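Local coordinates for protein trans-4-hydroxy-L-proline dehydratase (Clostridioides difficile 70-100-2010, PDB 6VXC) that catalyses the dehydration of trans-4-hydroxy-L-proline to (S)-1-pyrroline-5-carboxylate by glycyl radical chemistry in the anaerobic breakdown of hydroxyproline, at residues D385-M390 against G422-Y427; I585-F590 against D629-E634; I43-A48 against R132-E137; R176-T181 against D557-G562. All coordinates share one frame; numbering follows the deposited sequence.

All four contacts fall within the pyruvate formate lyase-like part of this glycyl radical enzyme, and no two touch. Interaction 3 closes first along the chain. Interaction 4 then joins loops 376 residues apart, and interaction 1 forms and closes between its two ends; interaction 2 comes last. Interactions 1 and 4 are buried on opposite sides of the chain's centre, with centres about 29 Å apart; the side chains of Gln423 and Thr181 lie about 11 Å and 10 Å from those of Cys454 and Glu456, the probable catalytic residues. Interaction 2 joins two helices and interaction 3 a strand-to-helix junction with a helix, away from those sites. Helix 506-538 touches both interaction 2 and interaction 4.

Interaction 1 (D385-M390 against G422-Y427); sequences DVMDEM and GQPAFY
The thiomethyl end of Met387 makes every direct contact between helix segment 385-390 and segment 422-427. Met387 CE lies 3.4 Å from Gln423 CB and 3.9 Å from Pro424 CD, so one methyl group fits against the junction of two residues. Met387 CG sits between its backbone N and carbonyl carbon (chi1 73°), and the bend at chi3 (-69°) turns CE toward that junction. The Gln423-Pro424 peptide is cis, and CE lies against both residues of that bond.

No hydrogen bond crosses the contact. Gln423 OE1 merely packs 3.5 Å from Met387 CE; the amide is fixed from outside, where NE2 donates to Pro395 O.

Helix 378-390 is the crossover between parallel strands 362-366 and 396-401, and segment 422-427 leads into the next parallel strand, 426-428. Met387 also touches Ser397 on strand 396-401, while Pro424 rests on Ile416 of helix 407-418.

Interaction 2 (I585-F590 against D629-E634); sequences IKYNVF and DDYADE
A water molecule joins Lys586 to Tyr631: it accepts from Lys586 NZ at 2.9 Å and donates to Tyr631 O at 2.7 Å. Its oxygen also stands 3.8 Å above the centre of the Tyr631 ring. The Lys586 chain is fully extended, which carries NZ from the helix out to the water, and on the way CG passes 3.4 Å from Tyr631 OH. The ammonium itself is too distant from the ring for more than a weak cation-pi attraction, and it has a second aromatic partner in Tyr506.

On the face opposite the water, Tyr587 takes its place. Its edge, led by CD1, points at Tyr631 in a T-shaped stack with planes at 90° and centroids 5.6 Å apart.

This is a helix-to-helix contact near the protein surface, in which the first turn of helix 630-647 reaches across to the C-terminal part of helix 575-591. Asp629 is the N-cap: its OD1 accepts from Tyr631 N, which comes from above the carboxylate plane; the N-H...O angle is 145°. Just beyond segment 585-590, Asp591 OD2 is hydrogen-bonded to Tyr631 OH, which ties the phenol end to the helix it packs on.

Interaction 3 (I43-A48 against R132-E137); sequences ISIERA and RKIHKE
Apolar packing of a strand-to-helix junction on a helix side defines this partly buried contact in the helical N-terminal part of the chain. Strand 42-44, paired in parallel with strand 99-101, gives way to helix 46-58 around Ile45, and that junction lies against helix 129-143. The nearest pair of CA atoms is Ile45 and His135, 7.4 Å apart, and no hydrogen bond joins the two segments.

Ile45 carries the contact, and its branches divide the work. CG1 meets Ile134 CG2 at 3.9 Å, while the other branch, CG2, meets Ile134 CD1, also at 3.9 Å; the two isoleucines therefore touch through two pairs of carbons as they pass at a slant. With CG1 trans to the backbone N (chi1 -156°), the Ile45 chain turns at chi2 (65°) and sends CD1 toward the neighbouring residue of the helix.

That neighbour is His135, which contributes its aliphatic root. Its polar end is occupied outside the contact, with NE2 donating to His109 O, and its side chain also packs on Met111 and Leu114 of helix 111-119. Helix 129-143 continues the apolar seam through Ile139, which touches Ala48. At the His135 end of the contact, Ile45 CD1 lies 4.2 Å from His135 CB and is oblique to the imidazole ring.

Interaction 4 (R176-T181 against D557-G562); sequences RAPGHT and DYQRGG
Thr181 and Tyr558 approach from opposite directions, and the phenol oxygen ends against the threonine branch point: Tyr558 OH lies 3.1 Å from Thr181 CB and 3.2 Å from Thr181 OG1. Tyr558 CG is trans to the backbone N (chi1 172°), which sends the ring out toward segment 176-181. Two waters meet its hydroxyl. One donates to Gly179 O at 2.6 Å; the other, in the plane of the ring at its edge, donates to His180 O. The same His180 hydrogen-bonds through NE2 to OE2 of Glu456, the probable proton acceptor.

Gln559 crosses Pro178 at a slant, its OE1 3.6 Å from Pro178 CG. Bent at chi2 (80°), it directs NE2 to a third water at 2.9 Å, which also accepts from Gly179 N. NE2 has a further partner in Met539 O. An Asx turn, Gln559 N to Asp557 OD2, shapes this loop.

The contact is buried: Pro178 and Tyr558 pack on strand 463-472, Tyr558 and Thr181 on helix 542-546.

Interaction 1 (D385-M390 against G422-Y427)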
loop_
_atom_site.group_PDB
_atom_site.type_symbol
_atom_site.label_atom_id
_atom_site.label_comp_id
_atom_site.label_asym_id
_atom_site.label_seq_id
_atom_site.Cartn_x
_atom_site.Cartn_y
_atom_site.Cartn_z
ATOM N N ASP A 385 14.737 -0.173 17.547
ATOM C CA ASP A 385 14.610 -1.043 18.714
ATOM C C ASP A 385 13.179 -1.556 18.887
ATOM O O ASP A 385 12.978 -2.727 19.229
ATOM C CB ASP A 385 15.059 -0.324 19.991
ATOM C CG ASP A 385 16.567 -0.151 20.081
ATOM O OD1 ASP A 385 17.309 -0.880 19.387
ATOM O OD2 ASP A 385 17.005 0.720 20.855
ATOM N N VAL A 386 12.165 -0.694 18.713
ATOM C CA VAL A 386 10.810 -1.193 18.954
ATOM C C VAL A 386 10.366 -2.144 17.836
ATOM O O VAL A 386 9.691 -3.147 18.104
ATOM C CB VAL A 386 9.775 -0.065 19.198
ATOM C CG1 VAL A 386 10.400 1.309 19.413
ATOM C CG2 VAL A 386 8.645 -0.065 18.174
ATOM N N MET A 387 10.731 -1.874 16.574
ATOM C CA MET A 387 10.293 -2.807 15.534
ATOM C C MET A 387 10.964 -4.168 15.715
ATOM O O MET A 387 10.317 -5.213 15.556
ATOM C CB MET A 387 10.545 -2.235 14.131
ATOM C CG MET A 387 11.989 -2.196 13.679
ATOM S SD MET A 387 12.210 -1.789 11.928
ATOM C CE MET A 387 11.533 -3.268 11.155
ATOM N N ASP A 388 12.236 -4.161 16.121
ATOM C CA ASP A 388 12.971 -5.386 16.426
ATOM C C ASP A 388 12.295 -6.156 17.560
ATOM O O ASP A 388 11.946 -7.332 17.414
ATOM C CB ASP A 388 14.404 -4.987 16.791
ATOM C CG ASP A 388 15.392 -6.136 16.825
ATOM O OD1 ASP A 388 15.092 -7.253 16.348
ATOM O OD2 ASP A 388 16.516 -5.881 17.327
ATOM N N GLU A 389 12.038 -5.480 18.682
ATOM C CA GLU A 389 11.428 -6.152 19.826
ATOM C C GLU A 389 10.014 -6.639 19.511
ATOM O O GLU A 389 9.667 -7.787 19.799
ATOM C CB GLU A 389 11.395 -5.216 21.036
ATOM C CG GLU A 389 10.695 -5.841 22.257
ATOM C CD GLU A 389 11.489 -6.995 22.864
ATOM O OE1 GLU A 389 12.731 -6.899 22.894
ATOM O OE2 GLU A 389 10.876 -7.990 23.291
ATOM N N MET A 390 9.174 -5.777 18.931
ATOM C CA MET A 390 7.749 -6.104 18.813
ATOM C C MET A 390 7.467 -7.194 17.772
ATOM O O MET A 390 6.530 -7.983 17.949
ATOM C CB MET A 390 6.950 -4.844 18.480
ATOM C CG MET A 390 7.012 -3.761 19.576
ATOM S SD MET A 390 6.617 -4.352 21.239
ATOM C CE MET A 390 4.842 -4.455 21.159
ATOM N N GLY A 422 11.417 -10.219 7.232
ATOM C CA GLY A 422 11.155 -9.324 6.118
ATOM C C GLY A 422 11.415 -7.851 6.354
ATOM O O GLY A 422 12.034 -7.198 5.523
ATOM N N GLN A 423 10.948 -7.317 7.485
ATOM C CA GLN A 423 11.165 -5.906 7.823
ATOM C C GLN A 423 12.590 -5.731 8.349
ATOM O O GLN A 423 13.145 -6.656 8.917
ATOM C CB GLN A 423 10.157 -5.417 8.887
ATOM C CG GLN A 423 8.702 -5.500 8.463
ATOM C CD GLN A 423 7.761 -4.806 9.445
ATOM O OE1 GLN A 423 8.195 -4.034 10.303
ATOM N NE2 GLN A 423 6.457 -5.064 9.301
ATOM N N PRO A 424 13.208 -4.569 8.101
ATOM C CA PRO A 424 12.727 -3.461 7.270
ATOM C C PRO A 424 13.101 -3.648 5.803
ATOM O O PRO A 424 14.108 -4.303 5.514
ATOM C CB PRO A 424 13.479 -2.252 7.836
ATOM C CG PRO A 424 14.841 -2.865 8.216
ATOM C CD PRO A 424 14.497 -4.252 8.753
ATOM N N ALA A 425 12.309 -3.073 4.902
ATOM C CA ALA A 425 12.771 -2.860 3.547
ATOM C C ALA A 425 13.662 -1.618 3.521
ATOM O O ALA A 425 13.616 -0.776 4.422
ATOM C CB ALA A 425 11.596 -2.686 2.587
ATOM N N PHE A 426 14.441 -1.493 2.456
ATOM C CA PHE A 426 15.390 -0.401 2.281
ATOM C C PHE A 426 14.987 0.436 1.074
ATOM O O PHE A 426 14.751 -0.111 -0.004
ATOM C CB PHE A 426 16.819 -0.948 2.100
ATOM C CG PHE A 426 17.287 -1.840 3.238
ATOM C CD1 PHE A 426 16.958 -3.187 3.263
ATOM C CD2 PHE A 426 18.060 -1.328 4.264
ATOM C CE1 PHE A 426 17.385 -4.011 4.306
ATOM C CE2 PHE A 426 18.488 -2.139 5.300
ATOM C CZ PHE A 426 18.147 -3.485 5.329
ATOM N N TYR A 427 14.940 1.759 1.245
ATOM C CA TYR A 427 14.604 2.702 0.184
ATOM C C TYR A 427 15.734 3.704 -0.003
ATOM O O TYR A 427 16.333 4.158 0.974
ATOM C CB TYR A 427 13.303 3.476 0.483
ATOM C CG TYR A 427 12.096 2.607 0.725
ATOM C CD1 TYR A 427 11.444 1.990 -0.338
ATOM C CD2 TYR A 427 11.596 2.426 2.008
ATOM C CE1 TYR A 427 10.346 1.176 -0.130
ATOM C CE2 TYR A 427 10.498 1.623 2.235
ATOM C CZ TYR A 427 9.873 0.998 1.158
ATOM O OH TYR A 427 8.779 0.211 1.388
#

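Interaction 2 (I585-F590 against D629-E634)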
loop_
_atom_site.group_PDB
_atom_site.type_symbol
_atom_site.label_atom_id
_atom_site.label_comp_id
_atom_site.label_asym_id
_atom_site.label_seq_id
_atom_site.Cartn_x
_atom_site.Cartn_y
_atom_site.Cartn_z
ATOM N N ILE A 585 11.687 -15.258 -27.653
ATOM C CA ILE A 585 11.227 -15.201 -29.034
ATOM C C ILE A 585 12.307 -14.620 -29.941
ATOM O O ILE A 585 12.624 -15.185 -30.992
ATOM C CB ILE A 585 9.910 -14.411 -29.128
ATOM C CG1 ILE A 585 8.774 -15.178 -28.426
ATOM C CG2 ILE A 585 9.599 -14.096 -30.588
ATOM C CD1 ILE A 585 7.451 -14.388 -28.342
ATOM N N LYS A 586 12.902 -13.495 -29.540
ATOM C CA LYS A 586 13.936 -12.885 -30.363
ATOM C C LYS A 586 15.101 -13.843 -30.585
ATOM O O LYS A 586 15.565 -14.025 -31.715
ATOM C CB LYS A 586 14.429 -11.603 -29.706
ATOM C CG LYS A 586 15.504 -10.883 -30.488
ATOM C CD LYS A 586 15.938 -9.666 -29.699
ATOM C CE LYS A 586 16.778 -8.746 -30.514
ATOM N NZ LYS A 586 17.080 -7.528 -29.708
ATOM N N TYR A 587 15.559 -14.491 -29.510
ATOM C CA TYR A 587 16.736 -15.350 -29.586
ATOM C C TYR A 587 16.460 -16.597 -30.415
ATOM O O TYR A 587 17.232 -16.933 -31.319
ATOM C CB TYR A 587 17.187 -15.725 -28.165
ATOM C CG TYR A 587 18.492 -16.492 -28.068
ATOM C CD1 TYR A 587 19.706 -15.826 -28.086
ATOM C CD2 TYR A 587 18.508 -17.874 -27.922
ATOM C CE1 TYR A 587 20.910 -16.510 -27.981
ATOM C CE2 TYR A 587 19.724 -18.581 -27.821
ATOM C CZ TYR A 587 20.919 -17.884 -27.848
ATOM O OH TYR A 587 22.123 -18.539 -27.750
ATOM N N ASN A 588 15.349 -17.280 -30.134
ATOM C CA ASN A 588 15.088 -18.581 -30.735
ATOM C C ASN A 588 14.380 -18.495 -32.085
ATOM O O ASN A 588 14.720 -19.257 -32.996
ATOM C CB ASN A 588 14.267 -19.443 -29.777
ATOM C CG ASN A 588 15.062 -19.865 -28.557
ATOM O OD1 ASN A 588 15.932 -20.734 -28.646
ATOM N ND2 ASN A 588 14.768 -19.246 -27.409
ATOM N N VAL A 589 13.434 -17.574 -32.254
ATOM C CA VAL A 589 12.676 -17.498 -33.504
ATOM C C VAL A 589 13.403 -16.656 -34.549
ATOM O O VAL A 589 13.560 -17.079 -35.695
ATOM C CB VAL A 589 11.255 -16.950 -33.254
ATOM C CG1 VAL A 589 10.523 -16.804 -34.584
ATOM C CG2 VAL A 589 10.483 -17.847 -32.306
ATOM N N PHE A 590 13.881 -15.470 -34.186
ATOM C CA PHE A 590 14.387 -14.540 -35.186
ATOM C C PHE A 590 15.903 -14.513 -35.313
ATOM O O PHE A 590 16.400 -14.322 -36.427
ATOM C CB PHE A 590 13.864 -13.128 -34.902
ATOM C CG PHE A 590 12.386 -12.997 -35.086
ATOM C CD1 PHE A 590 11.839 -12.896 -36.360
ATOM C CD2 PHE A 590 11.533 -13.014 -33.997
ATOM C CE1 PHE A 590 10.474 -12.787 -36.537
ATOM C CE2 PHE A 590 10.165 -12.906 -34.155
ATOM C CZ PHE A 590 9.629 -12.799 -35.432
ATOM N N ASP A 629 23.077 -9.499 -18.316
ATOM C CA ASP A 629 23.207 -9.912 -19.712
ATOM C C ASP A 629 22.417 -8.937 -20.585
ATOM O O ASP A 629 21.183 -8.954 -20.576
ATOM C CB ASP A 629 22.705 -11.345 -19.882
ATOM C CG ASP A 629 22.888 -11.881 -21.291
ATOM O OD1 ASP A 629 23.121 -11.096 -22.232
ATOM O OD2 ASP A 629 22.785 -13.114 -21.446
ATOM N N ASP A 630 23.134 -8.107 -21.358
ATOM C CA ASP A 630 22.497 -7.039 -22.129
ATOM C C ASP A 630 21.568 -7.560 -23.224
ATOM O O ASP A 630 20.658 -6.837 -23.631
ATOM C CB ASP A 630 23.567 -6.116 -22.724
ATOM C CG ASP A 630 24.106 -5.117 -21.708
ATOM O OD1 ASP A 630 23.364 -4.741 -20.767
ATOM O OD2 ASP A 630 25.288 -4.751 -21.825
ATOM N N TYR A 631 21.743 -8.794 -23.690
ATOM C CA TYR A 631 20.791 -9.331 -24.662
ATOM C C TYR A 631 19.386 -9.350 -24.074
ATOM O O TYR A 631 18.416 -8.936 -24.722
ATOM C CB TYR A 631 21.194 -10.736 -25.100
ATOM C CG TYR A 631 20.437 -11.211 -26.313
ATOM C CD1 TYR A 631 19.166 -11.745 -26.199
ATOM C CD2 TYR A 631 20.999 -11.114 -27.583
ATOM C CE1 TYR A 631 18.469 -12.173 -27.304
ATOM C CE2 TYR A 631 20.310 -11.549 -28.704
ATOM C CZ TYR A 631 19.038 -12.072 -28.552
ATOM O OH TYR A 631 18.327 -12.513 -29.635
ATOM N N ALA A 632 19.259 -9.813 -22.827
ATOM C CA ALA A 632 17.961 -9.791 -22.166
ATOM C C ALA A 632 17.653 -8.411 -21.581
ATOM O O ALA A 632 16.518 -7.929 -21.672
ATOM C CB ALA A 632 17.923 -10.848 -21.061
ATOM N N ASP A 633 18.655 -7.749 -21.002
ATOM C CA ASP A 633 18.385 -6.519 -20.270
ATOM C C ASP A 633 18.000 -5.366 -21.189
ATOM O O ASP A 633 17.242 -4.483 -20.776
ATOM C CB ASP A 633 19.594 -6.126 -19.424
ATOM C CG ASP A 633 19.863 -7.110 -18.291
ATOM O OD1 ASP A 633 19.032 -8.017 -18.068
ATOM O OD2 ASP A 633 20.894 -6.941 -17.608
ATOM N N GLU A 634 18.511 -5.345 -22.421
ATOM C CA GLU A 634 18.086 -4.316 -23.362
ATOM C C GLU A 634 16.622 -4.481 -23.732
ATOM O O GLU A 634 15.940 -3.497 -24.041
ATOM C CB GLU A 634 18.940 -4.365 -24.631
ATOM C CG GLU A 634 20.322 -3.810 -24.462
ATOM C CD GLU A 634 21.163 -3.948 -25.717
ATOM O OE1 GLU A 634 20.663 -4.507 -26.726
ATOM O OE2 GLU A 634 22.329 -3.503 -25.685
HETATM O O HOH W 1 18.532 -7.990 -27.296
#

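Interaction 3 (I43-A48 against R132-E137)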
loop_
_atom_site.group_PDB
_atom_site.type_symbol
_atom_site.label_atom_id
_atom_site.label_comp_id
_atom_site.label_asym_id
_atom_site.label_seq_id
_atom_site.Cartn_x
_atom_site.Cartn_y
_atom_site.Cartn_z
ATOM N N ILE A 43 -16.028 -8.384 11.939
ATOM C CA ILE A 43 -16.562 -7.117 11.455
ATOM C C ILE A 43 -17.382 -6.454 12.559
ATOM O O ILE A 43 -17.977 -7.112 13.423
ATOM C CB ILE A 43 -17.387 -7.261 10.155
ATOM C CG1 ILE A 43 -18.709 -7.965 10.390
ATOM C CG2 ILE A 43 -16.609 -8.018 9.093
ATOM C CD1 ILE A 43 -19.639 -7.814 9.200
ATOM N N SER A 44 -17.332 -5.127 12.565
ATOM C CA SER A 44 -18.070 -4.265 13.479
ATOM C C SER A 44 -19.068 -3.464 12.652
ATOM O O SER A 44 -18.667 -2.705 11.763
ATOM C CB SER A 44 -17.124 -3.339 14.244
ATOM O OG SER A 44 -17.830 -2.369 15.004
ATOM N N ILE A 45 -20.362 -3.663 12.922
ATOM C CA ILE A 45 -21.427 -3.078 12.114
ATOM C C ILE A 45 -21.847 -1.694 12.596
ATOM O O ILE A 45 -22.694 -1.056 11.958
ATOM C CB ILE A 45 -22.647 -4.026 12.100
ATOM C CG1 ILE A 45 -23.510 -3.796 10.857
ATOM C CG2 ILE A 45 -23.456 -3.875 13.395
ATOM C CD1 ILE A 45 -22.811 -4.155 9.552
ATOM N N GLU A 46 -21.289 -1.206 13.708
ATOM C CA GLU A 46 -21.791 0.041 14.275
ATOM C C GLU A 46 -21.596 1.218 13.328
ATOM O O GLU A 46 -22.463 2.097 13.226
ATOM C CB GLU A 46 -21.117 0.333 15.609
ATOM C CG GLU A 46 -21.714 1.535 16.275
ATOM C CD GLU A 46 -21.152 1.791 17.641
ATOM O OE1 GLU A 46 -20.105 2.452 17.709
ATOM O OE2 GLU A 46 -21.744 1.329 18.637
ATOM N N ARG A 47 -20.445 1.291 12.672
ATOM C CA ARG A 47 -20.205 2.404 11.765
ATOM C C ARG A 47 -21.296 2.487 10.705
ATOM O O ARG A 47 -21.870 3.556 10.476
ATOM C CB ARG A 47 -18.840 2.262 11.093
ATOM C CG ARG A 47 -18.519 3.422 10.173
ATOM C CD ARG A 47 -17.353 3.143 9.260
ATOM N NE ARG A 47 -17.088 4.287 8.394
ATOM C CZ ARG A 47 -17.727 4.536 7.257
ATOM N NH1 ARG A 47 -18.672 3.709 6.822
ATOM N NH2 ARG A 47 -17.404 5.612 6.551
ATOM N N ALA A 48 -21.612 1.357 10.067
ATOM C CA ALA A 48 -22.623 1.358 9.014
ATOM C C ALA A 48 -23.969 1.826 9.545
ATOM O O ALA A 48 -24.674 2.586 8.876
ATOM C CB ALA A 48 -22.751 -0.035 8.403
ATOM N N ARG A 132 -24.971 -9.877 10.974
ATOM C CA ARG A 132 -25.629 -10.317 9.751
ATOM C C ARG A 132 -27.068 -9.818 9.684
ATOM O O ARG A 132 -27.506 -9.330 8.641
ATOM C CB ARG A 132 -25.598 -11.840 9.640
ATOM C CG ARG A 132 -24.249 -12.453 9.904
ATOM C CD ARG A 132 -24.027 -13.669 9.027
ATOM N NE ARG A 132 -23.175 -14.662 9.669
ATOM C CZ ARG A 132 -22.680 -15.722 9.045
ATOM N NH1 ARG A 132 -22.949 -15.914 7.761
ATOM N NH2 ARG A 132 -21.923 -16.584 9.705
ATOM N N LYS A 133 -27.814 -9.934 10.783
ATOM C CA LYS A 133 -29.194 -9.459 10.789
ATOM C C LYS A 133 -29.264 -7.973 10.479
ATOM O O LYS A 133 -30.013 -7.552 9.594
ATOM C CB LYS A 133 -29.853 -9.740 12.140
ATOM C CG LYS A 133 -31.308 -9.264 12.196
ATOM C CD LYS A 133 -31.996 -9.569 13.527
ATOM C CE LYS A 133 -31.489 -8.673 14.654
ATOM N NZ LYS A 133 -31.872 -7.253 14.430
ATOM N N ILE A 134 -28.473 -7.165 11.186
ATOM C CA ILE A 134 -28.502 -5.717 10.993
ATOM C C ILE A 134 -28.125 -5.363 9.560
ATOM O O ILE A 134 -28.778 -4.537 8.911
ATOM C CB ILE A 134 -27.570 -5.035 12.009
ATOM C CG1 ILE A 134 -28.111 -5.189 13.427
ATOM C CG2 ILE A 134 -27.324 -3.575 11.663
ATOM C CD1 ILE A 134 -27.179 -4.635 14.468
ATOM N N HIS A 135 -27.068 -5.989 9.039
ATOM C CA HIS A 135 -26.670 -5.716 7.664
ATOM C C HIS A 135 -27.795 -6.073 6.701
ATOM O O HIS A 135 -28.076 -5.326 5.756
ATOM C CB HIS A 135 -25.400 -6.491 7.300
ATOM C CG HIS A 135 -24.884 -6.164 5.938
ATOM N ND1 HIS A 135 -24.215 -4.994 5.659
ATOM C CD2 HIS A 135 -25.003 -6.815 4.759
ATOM C CE1 HIS A 135 -23.909 -4.955 4.376
ATOM N NE2 HIS A 135 -24.375 -6.051 3.805
ATOM N N LYS A 136 -28.442 -7.218 6.924
ATOM C CA LYS A 136 -29.507 -7.652 6.035
ATOM C C LYS A 136 -30.712 -6.728 6.118
ATOM O O LYS A 136 -31.309 -6.391 5.090
ATOM C CB LYS A 136 -29.928 -9.082 6.371
ATOM C CG LYS A 136 -30.998 -9.601 5.433
ATOM C CD LYS A 136 -31.607 -10.901 5.909
ATOM C CE LYS A 136 -32.358 -11.567 4.762
ATOM N NZ LYS A 136 -33.260 -12.647 5.230
ATOM N N GLU A 137 -31.074 -6.295 7.326
ATOM C CA GLU A 137 -32.334 -5.591 7.527
ATOM C C GLU A 137 -32.212 -4.077 7.473
ATOM O O GLU A 137 -33.151 -3.408 7.030
ATOM C CB GLU A 137 -32.946 -5.983 8.868
ATOM C CG GLU A 137 -33.288 -7.444 8.992
ATOM C CD GLU A 137 -33.862 -7.787 10.353
ATOM O OE1 GLU A 137 -34.338 -8.931 10.521
ATOM O OE2 GLU A 137 -33.848 -6.914 11.250
#

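Interaction 4 (R176-T181 against D557-G562)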
loop_
_atom_site.group_PDB
_atom_site.type_symbol
_atom_site.label_atom_id
_atom_site.label_comp_id
_atom_site.label_asym_id
_atom_site.label_seq_id
_atom_site.Cartn_x
_atom_site.Cartn_y
_atom_site.Cartn_z
ATOM N N ARG A 176 -12.739 0.179 -2.204
ATOM C CA ARG A 176 -12.028 1.057 -1.294
ATOM C C ARG A 176 -11.935 2.430 -1.923
ATOM O O ARG A 176 -12.055 2.581 -3.142
ATOM C CB ARG A 176 -10.610 0.544 -0.955
ATOM C CG ARG A 176 -10.576 -0.874 -0.431
ATOM C CD ARG A 176 -9.213 -1.249 0.105
ATOM N NE ARG A 176 -9.014 -0.727 1.447
ATOM C CZ ARG A 176 -7.950 -0.980 2.198
ATOM N NH1 ARG A 176 -6.973 -1.757 1.728
ATOM N NH2 ARG A 176 -7.874 -0.469 3.414
ATOM N N ALA A 177 -11.692 3.423 -1.073
ATOM C CA ALA A 177 -11.476 4.790 -1.499
ATOM C C ALA A 177 -10.020 5.009 -1.902
ATOM O O ALA A 177 -9.126 4.273 -1.468
ATOM C CB ALA A 177 -11.860 5.755 -0.383
ATOM N N PRO A 178 -9.762 6.031 -2.727
ATOM C CA PRO A 178 -8.396 6.234 -3.244
ATOM C C PRO A 178 -7.317 6.184 -2.178
ATOM O O PRO A 178 -6.329 5.452 -2.339
ATOM C CB PRO A 178 -8.496 7.613 -3.914
ATOM C CG PRO A 178 -9.921 7.691 -4.376
ATOM C CD PRO A 178 -10.720 6.990 -3.306
ATOM N N GLY A 179 -7.461 6.973 -1.116
ATOM C CA GLY A 179 -6.528 6.898 -0.009
ATOM C C GLY A 179 -5.100 6.993 -0.485
ATOM O O GLY A 179 -4.727 7.902 -1.230
ATOM N N HIS A 180 -4.286 6.046 -0.039
ATOM C CA HIS A 180 -2.893 5.942 -0.447
ATOM C C HIS A 180 -2.129 7.227 -0.142
ATOM O O HIS A 180 -1.435 7.765 -1.002
ATOM C CB HIS A 180 -2.773 5.592 -1.934
ATOM C CG HIS A 180 -1.431 5.049 -2.300
ATOM N ND1 HIS A 180 -0.373 5.856 -2.655
ATOM C CD2 HIS A 180 -0.964 3.779 -2.345
ATOM C CE1 HIS A 180 0.687 5.109 -2.903
ATOM N NE2 HIS A 180 0.355 3.844 -2.722
ATOM N N THR A 181 -2.221 7.703 1.102
ATOM C CA THR A 181 -1.620 8.992 1.439
ATOM C C THR A 181 -0.960 8.947 2.826
ATOM O O THR A 181 -1.145 8.006 3.602
ATOM C CB THR A 181 -2.666 10.121 1.330
ATOM O OG1 THR A 181 -2.001 11.388 1.300
ATOM C CG2 THR A 181 -3.619 10.100 2.499
ATOM N N ASP A 557 -11.491 20.215 -1.944
ATOM C CA ASP A 557 -11.382 18.947 -1.243
ATOM C C ASP A 557 -10.230 18.099 -1.807
ATOM O O ASP A 557 -9.936 18.113 -3.007
ATOM C CB ASP A 557 -12.702 18.192 -1.350
ATOM C CG ASP A 557 -12.742 16.956 -0.476
ATOM O OD1 ASP A 557 -12.958 17.096 0.742
ATOM O OD2 ASP A 557 -12.522 15.848 -1.010
ATOM N N TYR A 558 -9.594 17.337 -0.919
ATOM C CA TYR A 558 -8.492 16.457 -1.316
ATOM C C TYR A 558 -8.906 15.500 -2.426
ATOM O O TYR A 558 -8.115 15.212 -3.331
ATOM C CB TYR A 558 -7.993 15.690 -0.085
ATOM C CG TYR A 558 -6.973 14.604 -0.344
ATOM C CD1 TYR A 558 -5.623 14.890 -0.398
ATOM C CD2 TYR A 558 -7.367 13.276 -0.465
ATOM C CE1 TYR A 558 -4.688 13.886 -0.614
ATOM C CE2 TYR A 558 -6.450 12.277 -0.679
ATOM C CZ TYR A 558 -5.119 12.582 -0.753
ATOM O OH TYR A 558 -4.236 11.560 -0.966
ATOM N N GLN A 559 -10.146 15.010 -2.389
ATOM C CA GLN A 559 -10.594 14.038 -3.380
ATOM C C GLN A 559 -10.875 14.656 -4.746
ATOM O O GLN A 559 -11.182 13.919 -5.679
ATOM C CB GLN A 559 -11.836 13.302 -2.883
ATOM C CG GLN A 559 -11.909 11.826 -3.275
ATOM C CD GLN A 559 -11.053 10.933 -2.381
ATOM O OE1 GLN A 559 -9.841 10.838 -2.559
ATOM N NE2 GLN A 559 -11.688 10.275 -1.412
ATOM N N ARG A 560 -10.765 15.969 -4.915
ATOM C CA ARG A 560 -10.957 16.510 -6.254
ATOM C C ARG A 560 -9.845 17.474 -6.645
ATOM O O ARG A 560 -10.052 18.347 -7.488
ATOM C CB ARG A 560 -12.330 17.172 -6.410
ATOM C CG ARG A 560 -12.562 18.469 -5.642
ATOM C CD ARG A 560 -13.993 19.005 -5.877
ATOM N NE ARG A 560 -14.213 20.282 -5.204
ATOM C CZ ARG A 560 -13.968 21.471 -5.742
ATOM N NH1 ARG A 560 -13.496 21.562 -6.977
ATOM N NH2 ARG A 560 -14.204 22.577 -5.046
ATOM N N GLY A 561 -8.655 17.316 -6.068
ATOM C CA GLY A 561 -7.488 18.040 -6.515
ATOM C C GLY A 561 -6.960 19.118 -5.591
ATOM O O GLY A 561 -6.140 19.923 -6.030
ATOM N N GLY A 562 -7.420 19.180 -4.341
ATOM C CA GLY A 562 -6.931 20.186 -3.409
ATOM C C GLY A 562 -5.463 20.046 -3.025
ATOM O O GLY A 562 -4.847 21.030 -2.605
HETATM O O HOH W 2 -9.340 9.005 -0.387
HETATM O O HOH W 3 -5.901 9.851 -2.494
HETATM O O HOH W 4 -2.335 10.061 -1.859
#